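Local atomic coordinates of fatty acid synthase 1, isoform A (Drosophila melanogaster, PDB entry 6FN6), a protein that probably builds long-chain saturated fatty acids from acetyl-CoA and malonyl-CoA using NADPH, as a multifunctional enzyme whose modifying region is present here. Residues I291-E296 with L440-K445; N321-I326 with C374-G379. All coordinates share one frame; numbering follows the deposited sequence.

Contact 1. Residues I291-E296 with L440-K445; sequences IQVIIE and LVLARK
No flat group takes part where V293 and I294 meet L442, so this contact has no ring face or edge. It is made by aliphatic carbons, mostly methyl groups. The guanidinium of R444 does not touch 291-296 and is held elsewhere: NE bonds to the carbonyl of N401 and NH1 to that of K538. L442 carries the strand side by itself, its two branches dividing the work. CD2 of L442 lies 3.8 Å from CG1 of V293, and the two side chains run past each other in opposite directions. The terminal methyl CD1 of I294 lies 4.1 Å from CD1 of L442. V293 places CG1 anti to its backbone N (chi1 174°), which sets that methyl beside the leucine. No hydrogen bond joins the segments, and the CA atoms of V293 and L442 stay 9.1 Å apart. The touching side chains are all buried. Helix 279-296 packs on one face of a mixed sheet, in a fold consistent with the pseudo-methyltransferase domain. L442 comes from strand 438-445, antiparallel to both its neighbours. The helix covers all three: I294 also packs on F403 and I405 of strand 402-409, and V293 on Q430 of strand 426-433. I291 faces helix 320-329.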
ATOM      1  N   ILE A 291     -40.460   5.945  58.292  1.00 35.89           N
ATOM      2  CA  ILE A 291     -40.771   4.696  57.608  1.00 35.11           C
ATOM      3  C   ILE A 291     -39.892   3.577  58.157  1.00 34.63           C
ATOM      4  O   ILE A 291     -40.332   2.435  58.290  1.00 34.93           O
ATOM      5  CB  ILE A 291     -40.607   4.845  56.083  1.00 33.59           C
ATOM      6  CG1 ILE A 291     -41.644   5.825  55.524  1.00 34.45           C
ATOM      7  CG2 ILE A 291     -40.715   3.489  55.383  1.00 33.69           C
ATOM      8  CD1 ILE A 291     -43.086   5.366  55.649  1.00 35.28           C
ATOM      9  N   GLN A 292     -38.646   3.909  58.475  1.00 41.03           N
ATOM     10  CA  GLN A 292     -37.727   2.932  59.041  1.00 41.98           C
ATOM     11  C   GLN A 292     -38.266   2.347  60.341  1.00 41.82           C
ATOM     12  O   GLN A 292     -38.211   1.135  60.550  1.00 43.39           O
ATOM     13  CB  GLN A 292     -36.356   3.560  59.283  1.00 39.37           C
ATOM     14  CG  GLN A 292     -35.476   3.584  58.053  1.00 35.16           C
ATOM     15  CD  GLN A 292     -34.122   4.200  58.323  1.00 38.37           C
ATOM     16  OE1 GLN A 292     -33.478   3.891  59.324  1.00 40.80           O
ATOM     17  NE2 GLN A 292     -33.685   5.084  57.432  1.00 40.94           N
ATOM     18  N   VAL A 293     -38.778   3.210  61.212  1.00 40.15           N
ATOM     19  CA  VAL A 293     -39.326   2.773  62.489  1.00 39.95           C
ATOM     20  C   VAL A 293     -40.536   1.871  62.255  1.00 40.91           C
ATOM     21  O   VAL A 293     -40.724   0.877  62.956  1.00 41.92           O
ATOM     22  CB  VAL A 293     -39.692   3.980  63.375  1.00 42.16           C
ATOM     23  CG1 VAL A 293     -40.411   3.525  64.650  1.00 42.96           C
ATOM     24  CG2 VAL A 293     -38.444   4.778  63.719  1.00 40.10           C
ATOM     25  N   ILE A 294     -41.356   2.225  61.268  1.00 35.85           N
ATOM     26  CA  ILE A 294     -42.554   1.457  60.954  1.00 35.35           C
ATOM     27  C   ILE A 294     -42.165   0.073  60.444  1.00 34.35           C
ATOM     28  O   ILE A 294     -42.715  -0.934  60.887  1.00 34.94           O
ATOM     29  CB  ILE A 294     -43.433   2.197  59.927  1.00 34.84           C
ATOM     30  CG1 ILE A 294     -43.912   3.527  60.504  1.00 35.09           C
ATOM     31  CG2 ILE A 294     -44.629   1.344  59.521  1.00 35.80           C
ATOM     32  CD1 ILE A 294     -44.503   4.465  59.476  1.00 38.10           C
ATOM     33  N   ILE A 295     -41.224   0.027  59.508  1.00 33.80           N
ATOM     34  CA  ILE A 295     -40.752  -1.242  58.966  1.00 35.64           C
ATOM     35  C   ILE A 295     -40.187  -2.078  60.106  1.00 38.22           C
ATOM     36  O   ILE A 295     -40.477  -3.269  60.225  1.00 39.21           O
ATOM     37  CB  ILE A 295     -39.703  -1.022  57.842  1.00 36.58           C
ATOM     38  CG1 ILE A 295     -40.363  -0.371  56.626  1.00 35.68           C
ATOM     39  CG2 ILE A 295     -39.044  -2.343  57.441  1.00 33.12           C
ATOM     40  CD1 ILE A 295     -39.388   0.121  55.575  1.00 33.08           C
ATOM     41  N   GLU A 296     -39.378  -1.437  60.942  1.00 37.08           N
ATOM     42  CA  GLU A 296     -38.747  -2.099  62.077  1.00 39.73           C
ATOM     43  C   GLU A 296     -39.783  -2.732  63.005  1.00 43.19           C
ATOM     44  O   GLU A 296     -39.506  -3.739  63.653  1.00 46.01           O
ATOM     45  CB  GLU A 296     -37.880  -1.095  62.845  1.00 40.66           C
ATOM     46  CG  GLU A 296     -36.889  -1.719  63.814  1.00 39.88           C
ATOM     47  CD  GLU A 296     -35.861  -0.717  64.318  1.00 38.65           C
ATOM     48  OE1 GLU A 296     -34.646  -0.982  64.175  1.00 36.53           O
ATOM     49  OE2 GLU A 296     -36.267   0.328  64.873  1.00 39.28           O
ATOM     50  N   LEU A 440     -42.533  16.742  62.740  1.00 44.77           N
ATOM     51  CA  LEU A 440     -43.061  15.476  62.241  1.00 41.76           C
ATOM     52  C   LEU A 440     -43.324  14.544  63.423  1.00 41.67           C
ATOM     53  O   LEU A 440     -42.416  14.236  64.199  1.00 42.86           O
ATOM     54  CB  LEU A 440     -42.095  14.831  61.246  1.00 38.82           C
ATOM     55  CG  LEU A 440     -42.632  13.631  60.456  1.00 37.96           C
ATOM     56  CD1 LEU A 440     -43.761  14.050  59.517  1.00 40.30           C
ATOM     57  CD2 LEU A 440     -41.517  12.944  59.675  1.00 36.04           C
ATOM     58  N   VAL A 441     -44.572  14.108  63.562  1.00 37.50           N
ATOM     59  CA  VAL A 441     -44.974  13.291  64.698  1.00 37.31           C
ATOM     60  C   VAL A 441     -45.362  11.891  64.243  1.00 36.98           C
ATOM     61  O   VAL A 441     -46.213  11.721  63.369  1.00 37.43           O
ATOM     62  CB  VAL A 441     -46.141  13.952  65.464  1.00 38.17           C
ATOM     63  CG1 VAL A 441     -46.495  13.146  66.704  1.00 38.07           C
ATOM     64  CG2 VAL A 441     -45.792  15.385  65.843  1.00 38.67           C
ATOM     65  N   LEU A 442     -44.736  10.889  64.849  1.00 36.35           N
ATOM     66  CA  LEU A 442     -45.114   9.502  64.623  1.00 36.19           C
ATOM     67  C   LEU A 442     -45.926   9.004  65.820  1.00 36.60           C
ATOM     68  O   LEU A 442     -45.418   8.949  66.942  1.00 36.42           O
ATOM     69  CB  LEU A 442     -43.872   8.634  64.403  1.00 35.35           C
ATOM     70  CG  LEU A 442     -44.124   7.183  63.983  1.00 35.25           C
ATOM     71  CD1 LEU A 442     -44.768   7.108  62.607  1.00 35.59           C
ATOM     72  CD2 LEU A 442     -42.833   6.387  64.006  1.00 34.50           C
ATOM     73  N   ALA A 443     -47.181   8.638  65.575  1.00 38.49           N
ATOM     74  CA  ALA A 443     -48.091   8.263  66.653  1.00 37.85           C
ATOM     75  C   ALA A 443     -48.531   6.810  66.533  1.00 38.06           C
ATOM     76  O   ALA A 443     -48.522   6.232  65.446  1.00 37.99           O
ATOM     77  CB  ALA A 443     -49.303   9.179  66.659  1.00 38.76           C
ATOM     78  N   ARG A 444     -48.930   6.238  67.666  1.00 43.56           N
ATOM     79  CA  ARG A 444     -49.301   4.832  67.756  1.00 45.98           C
ATOM     80  C   ARG A 444     -50.133   4.609  69.019  1.00 49.20           C
ATOM     81  O   ARG A 444     -49.975   5.340  69.997  1.00 47.74           O
ATOM     82  CB  ARG A 444     -48.047   3.954  67.787  1.00 42.28           C
ATOM     83  CG  ARG A 444     -48.280   2.472  67.552  1.00 41.68           C
ATOM     84  CD  ARG A 444     -47.034   1.671  67.918  1.00 41.12           C
ATOM     85  NE  ARG A 444     -46.893   0.439  67.144  1.00 42.08           N
ATOM     86  CZ  ARG A 444     -45.890  -0.423  67.288  1.00 40.07           C
ATOM     87  NH1 ARG A 444     -44.945  -0.202  68.195  1.00 38.73           N
ATOM     88  NH2 ARG A 444     -45.835  -1.516  66.538  1.00 37.78           N
ATOM     89  N   LYS A 445     -51.029   3.625  68.999  1.00 51.03           N
ATOM     90  CA  LYS A 445     -51.754   3.252  70.211  1.00 53.65           C
ATOM     91  C   LYS A 445     -50.780   2.595  71.186  1.00 48.13           C
ATOM     92  O   LYS A 445     -49.967   1.761  70.793  1.00 48.07           O
ATOM     93  CB  LYS A 445     -52.919   2.304  69.903  1.00 60.90           C
ATOM     94  CG  LYS A 445     -54.151   2.984  69.316  1.00 68.83           C
ATOM     95  CD  LYS A 445     -55.333   2.022  69.222  1.00 75.76           C
ATOM     96  CE  LYS A 445     -56.298   2.190  70.391  1.00 79.21           C
ATOM     97  NZ  LYS A 445     -57.046   3.480  70.327  1.00 80.45           N
TER

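Contact 2. Residues N321-I326 with C374-G379; sequences NRLLQI and CHFVFG
L323 turns CG anti to its carbonyl carbon (chi1 -59°) and then runs on extended, CD1 anti to CA (chi2 -178°), which carries CD1 out to F376 and F378. F376 has the rarer setting, with CG between the backbone N and the carbonyl carbon (chi1 68°), and from there its ring carbon CE1 meets the leucine methyl. The methyl CD1 of L323 lies 3.9 Å from CE1 of F376. It comes to the ring at a slant. The same methyl sits 4.3 Å from CB of F378, so this second phenylalanine offers the base of its side chain here. The contact is wholly apolar, and one leucine branch bridges two residues spaced two apart on one face of the strand. That strand, 374-380, lies between 303-309 and 402-409 in a mixed sheet. The strand order, with 438-445 running against the others, is that of a class I methyltransferase fold. It is consistent with the non-catalytic pseudo-methyltransferase domain of animal fatty acid synthases. Helix 320-329 connects strands 303-309 and 334-341 and rests on this sheet. F378 also packs on I405 and E407 of strand 402-409. At the helix start, N321 bonds to S356 and to the carbonyl of L353.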
ATOM      1  N   ASN A 321     -44.693   9.407  46.515  1.00 57.76           N
ATOM      2  CA  ASN A 321     -43.638   8.780  45.725  1.00 61.07           C
ATOM      3  C   ASN A 321     -42.421   8.485  46.591  1.00 57.76           C
ATOM      4  O   ASN A 321     -41.858   7.392  46.533  1.00 54.25           O
ATOM      5  CB  ASN A 321     -43.238   9.672  44.547  1.00 65.92           C
ATOM      6  CG  ASN A 321     -44.238   9.622  43.410  1.00 70.81           C
ATOM      7  OD1 ASN A 321     -45.141   8.784  43.397  1.00 70.38           O
ATOM      8  ND2 ASN A 321     -44.077  10.515  42.438  1.00 73.87           N
ATOM      9  N   ARG A 322     -42.013   9.469  47.385  1.00 64.36           N
ATOM     10  CA  ARG A 322     -40.850   9.317  48.250  1.00 65.74           C
ATOM     11  C   ARG A 322     -41.054   8.187  49.254  1.00 58.58           C
ATOM     12  O   ARG A 322     -40.137   7.413  49.519  1.00 57.68           O
ATOM     13  CB  ARG A 322     -40.552  10.627  48.984  1.00 73.99           C
ATOM     14  CG  ARG A 322     -39.306  10.585  49.863  1.00 79.98           C
ATOM     15  CD  ARG A 322     -38.031  10.391  49.054  1.00 85.52           C
ATOM     16  NE  ARG A 322     -37.788  11.498  48.131  1.00 94.28           N
ATOM     17  CZ  ARG A 322     -36.833  11.504  47.206  1.00100.71           C
ATOM     18  NH1 ARG A 322     -36.024  10.462  47.070  1.00 98.82           N
ATOM     19  NH2 ARG A 322     -36.688  12.557  46.412  1.00107.61           N
ATOM     20  N   LEU A 323     -42.256   8.097  49.813  1.00 50.14           N
ATOM     21  CA  LEU A 323     -42.557   7.053  50.784  1.00 42.93           C
ATOM     22  C   LEU A 323     -42.436   5.676  50.145  1.00 43.22           C
ATOM     23  O   LEU A 323     -41.755   4.800  50.671  1.00 38.94           O
ATOM     24  CB  LEU A 323     -43.955   7.241  51.371  1.00 43.51           C
ATOM     25  CG  LEU A 323     -44.230   8.566  52.086  1.00 43.98           C
ATOM     26  CD1 LEU A 323     -45.637   8.568  52.658  1.00 44.12           C
ATOM     27  CD2 LEU A 323     -43.202   8.832  53.181  1.00 41.57           C
ATOM     28  N   LEU A 324     -43.097   5.487  49.008  1.00 48.76           N
ATOM     29  CA  LEU A 324     -43.037   4.210  48.309  1.00 55.18           C
ATOM     30  C   LEU A 324     -41.597   3.893  47.915  1.00 53.18           C
ATOM     31  O   LEU A 324     -41.190   2.731  47.886  1.00 48.81           O
ATOM     32  CB  LEU A 324     -43.934   4.230  47.071  1.00 62.33           C
ATOM     33  CG  LEU A 324     -43.957   2.946  46.236  1.00 66.67           C
ATOM     34  CD1 LEU A 324     -44.385   1.744  47.070  1.00 66.82           C
ATOM     35  CD2 LEU A 324     -44.868   3.111  45.027  1.00 69.13           C
ATOM     36  N   GLN A 325     -40.830   4.934  47.618  1.00 66.41           N
ATOM     37  CA  GLN A 325     -39.439   4.767  47.222  1.00 65.66           C
ATOM     38  C   GLN A 325     -38.597   4.264  48.393  1.00 60.83           C
ATOM     39  O   GLN A 325     -37.700   3.439  48.216  1.00 58.58           O
ATOM     40  CB  GLN A 325     -38.879   6.083  46.683  1.00 67.56           C
ATOM     41  CG  GLN A 325     -37.597   5.922  45.889  1.00 71.19           C
ATOM     42  CD  GLN A 325     -37.102   7.231  45.312  1.00 75.57           C
ATOM     43  OE1 GLN A 325     -37.892   8.076  44.886  1.00 79.44           O
ATOM     44  NE2 GLN A 325     -35.787   7.411  45.298  1.00 75.06           N
ATOM     45  N   ILE A 326     -38.891   4.762  49.591  1.00 57.74           N
ATOM     46  CA  ILE A 326     -38.188   4.330  50.795  1.00 55.49           C
ATOM     47  C   ILE A 326     -38.541   2.876  51.088  1.00 56.34           C
ATOM     48  O   ILE A 326     -37.671   2.069  51.420  1.00 57.21           O
ATOM     49  CB  ILE A 326     -38.529   5.233  51.993  1.00 54.39           C
ATOM     50  CG1 ILE A 326     -38.098   6.673  51.723  1.00 57.42           C
ATOM     51  CG2 ILE A 326     -37.839   4.733  53.252  1.00 53.84           C
ATOM     52  CD1 ILE A 326     -38.785   7.691  52.612  1.00 57.56           C
ATOM     53  N   CYS A 374     -54.151  -0.410  57.173  1.00 62.00           N
ATOM     54  CA  CYS A 374     -52.923   0.195  56.674  1.00 60.62           C
ATOM     55  C   CYS A 374     -51.835   0.103  57.739  1.00 57.26           C
ATOM     56  O   CYS A 374     -52.132   0.022  58.929  1.00 58.20           O
ATOM     57  CB  CYS A 374     -53.159   1.654  56.284  1.00 62.68           C
ATOM     58  SG  CYS A 374     -54.328   1.879  54.934  1.00 66.89           S
ATOM     59  N   HIS A 375     -50.574   0.126  57.317  1.00 64.20           N
ATOM     60  CA  HIS A 375     -49.467   0.168  58.264  1.00 57.97           C
ATOM     61  C   HIS A 375     -49.238   1.597  58.746  1.00 49.00           C
ATOM     62  O   HIS A 375     -48.762   1.814  59.860  1.00 44.07           O
ATOM     63  CB  HIS A 375     -48.184  -0.388  57.641  1.00 54.34           C
ATOM     64  CG  HIS A 375     -48.142  -1.881  57.573  1.00 49.26           C
ATOM     65  ND1 HIS A 375     -48.733  -2.600  56.557  1.00 48.52           N
ATOM     66  CD2 HIS A 375     -47.572  -2.794  58.395  1.00 46.56           C
ATOM     67  CE1 HIS A 375     -48.531  -3.890  56.756  1.00 47.31           C
ATOM     68  NE2 HIS A 375     -47.830  -4.035  57.866  1.00 46.56           N
ATOM     69  N   PHE A 376     -49.571   2.571  57.904  1.00 45.85           N
ATOM     70  CA  PHE A 376     -49.458   3.968  58.295  1.00 44.13           C
ATOM     71  C   PHE A 376     -50.368   4.874  57.477  1.00 48.18           C
ATOM     72  O   PHE A 376     -50.849   4.499  56.409  1.00 46.54           O
ATOM     73  CB  PHE A 376     -48.007   4.444  58.171  1.00 43.29           C
ATOM     74  CG  PHE A 376     -47.503   4.525  56.753  1.00 41.96           C
ATOM     75  CD1 PHE A 376     -47.760   5.639  55.971  1.00 43.28           C
ATOM     76  CD2 PHE A 376     -46.757   3.491  56.211  1.00 41.71           C
ATOM     77  CE1 PHE A 376     -47.296   5.715  54.671  1.00 43.04           C
ATOM     78  CE2 PHE A 376     -46.288   3.561  54.911  1.00 42.86           C
ATOM     79  CZ  PHE A 376     -46.555   4.676  54.142  1.00 42.06           C
ATOM     80  N   VAL A 377     -50.601   6.070  58.007  1.00 49.96           N
ATOM     81  CA  VAL A 377     -51.346   7.107  57.311  1.00 53.93           C
ATOM     82  C   VAL A 377     -50.571   8.408  57.461  1.00 53.06           C
ATOM     83  O   VAL A 377     -50.253   8.821  58.576  1.00 52.89           O
ATOM     84  CB  VAL A 377     -52.782   7.248  57.854  1.00 51.52           C
ATOM     85  CG1 VAL A 377     -53.504   8.406  57.175  1.00 52.68           C
ATOM     86  CG2 VAL A 377     -53.552   5.958  57.655  1.00 51.46           C
ATOM     87  N   PHE A 378     -50.255   9.042  56.338  1.00 51.09           N
ATOM     88  CA  PHE A 378     -49.578  10.329  56.366  1.00 52.53           C
ATOM     89  C   PHE A 378     -50.579  11.462  56.171  1.00 56.51           C
ATOM     90  O   PHE A 378     -51.509  11.350  55.372  1.00 62.47           O
ATOM     91  CB  PHE A 378     -48.490  10.401  55.295  1.00 51.50           C
ATOM     92  CG  PHE A 378     -47.781  11.725  55.251  1.00 52.80           C
ATOM     93  CD1 PHE A 378     -46.736  11.996  56.118  1.00 51.83           C
ATOM     94  CD2 PHE A 378     -48.167  12.703  54.347  1.00 55.95           C
ATOM     95  CE1 PHE A 378     -46.086  13.215  56.081  1.00 52.51           C
ATOM     96  CE2 PHE A 378     -47.520  13.923  54.305  1.00 56.10           C
ATOM     97  CZ  PHE A 378     -46.478  14.180  55.174  1.00 55.07           C
ATOM     98  N   GLY A 379     -50.387  12.546  56.914  1.00 49.16           N
ATOM     99  CA  GLY A 379     -51.258  13.703  56.820  1.00 50.98           C
ATOM    100  C   GLY A 379     -50.586  14.968  57.316  1.00 52.27           C
ATOM    101  O   GLY A 379     -49.656  14.909  58.121  1.00 52.38           O
TER

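How the contacts relate
Contacts 1 and 2 are centred about 11 Å apart and bring two helices against the same sheet. F376 and I291 join them. CB of F376 lies 3.7 Å from CD1 of I294, and its CE2 lies 3.7 Å from CD1 of I291. The helices also meet directly, with CG2 of I291 3.8 Å from CG2 of I326. I291 thus packs against both helix 320-329 and F376, while V293 points toward the strand of L442 and I294 meets L442 with CD1. In the chain, both segments of contact 2 fall between those of contact 1. Both contacts lie away from the predicted dehydratase residues H24 and D175, and neither touches the second chain of the assembly.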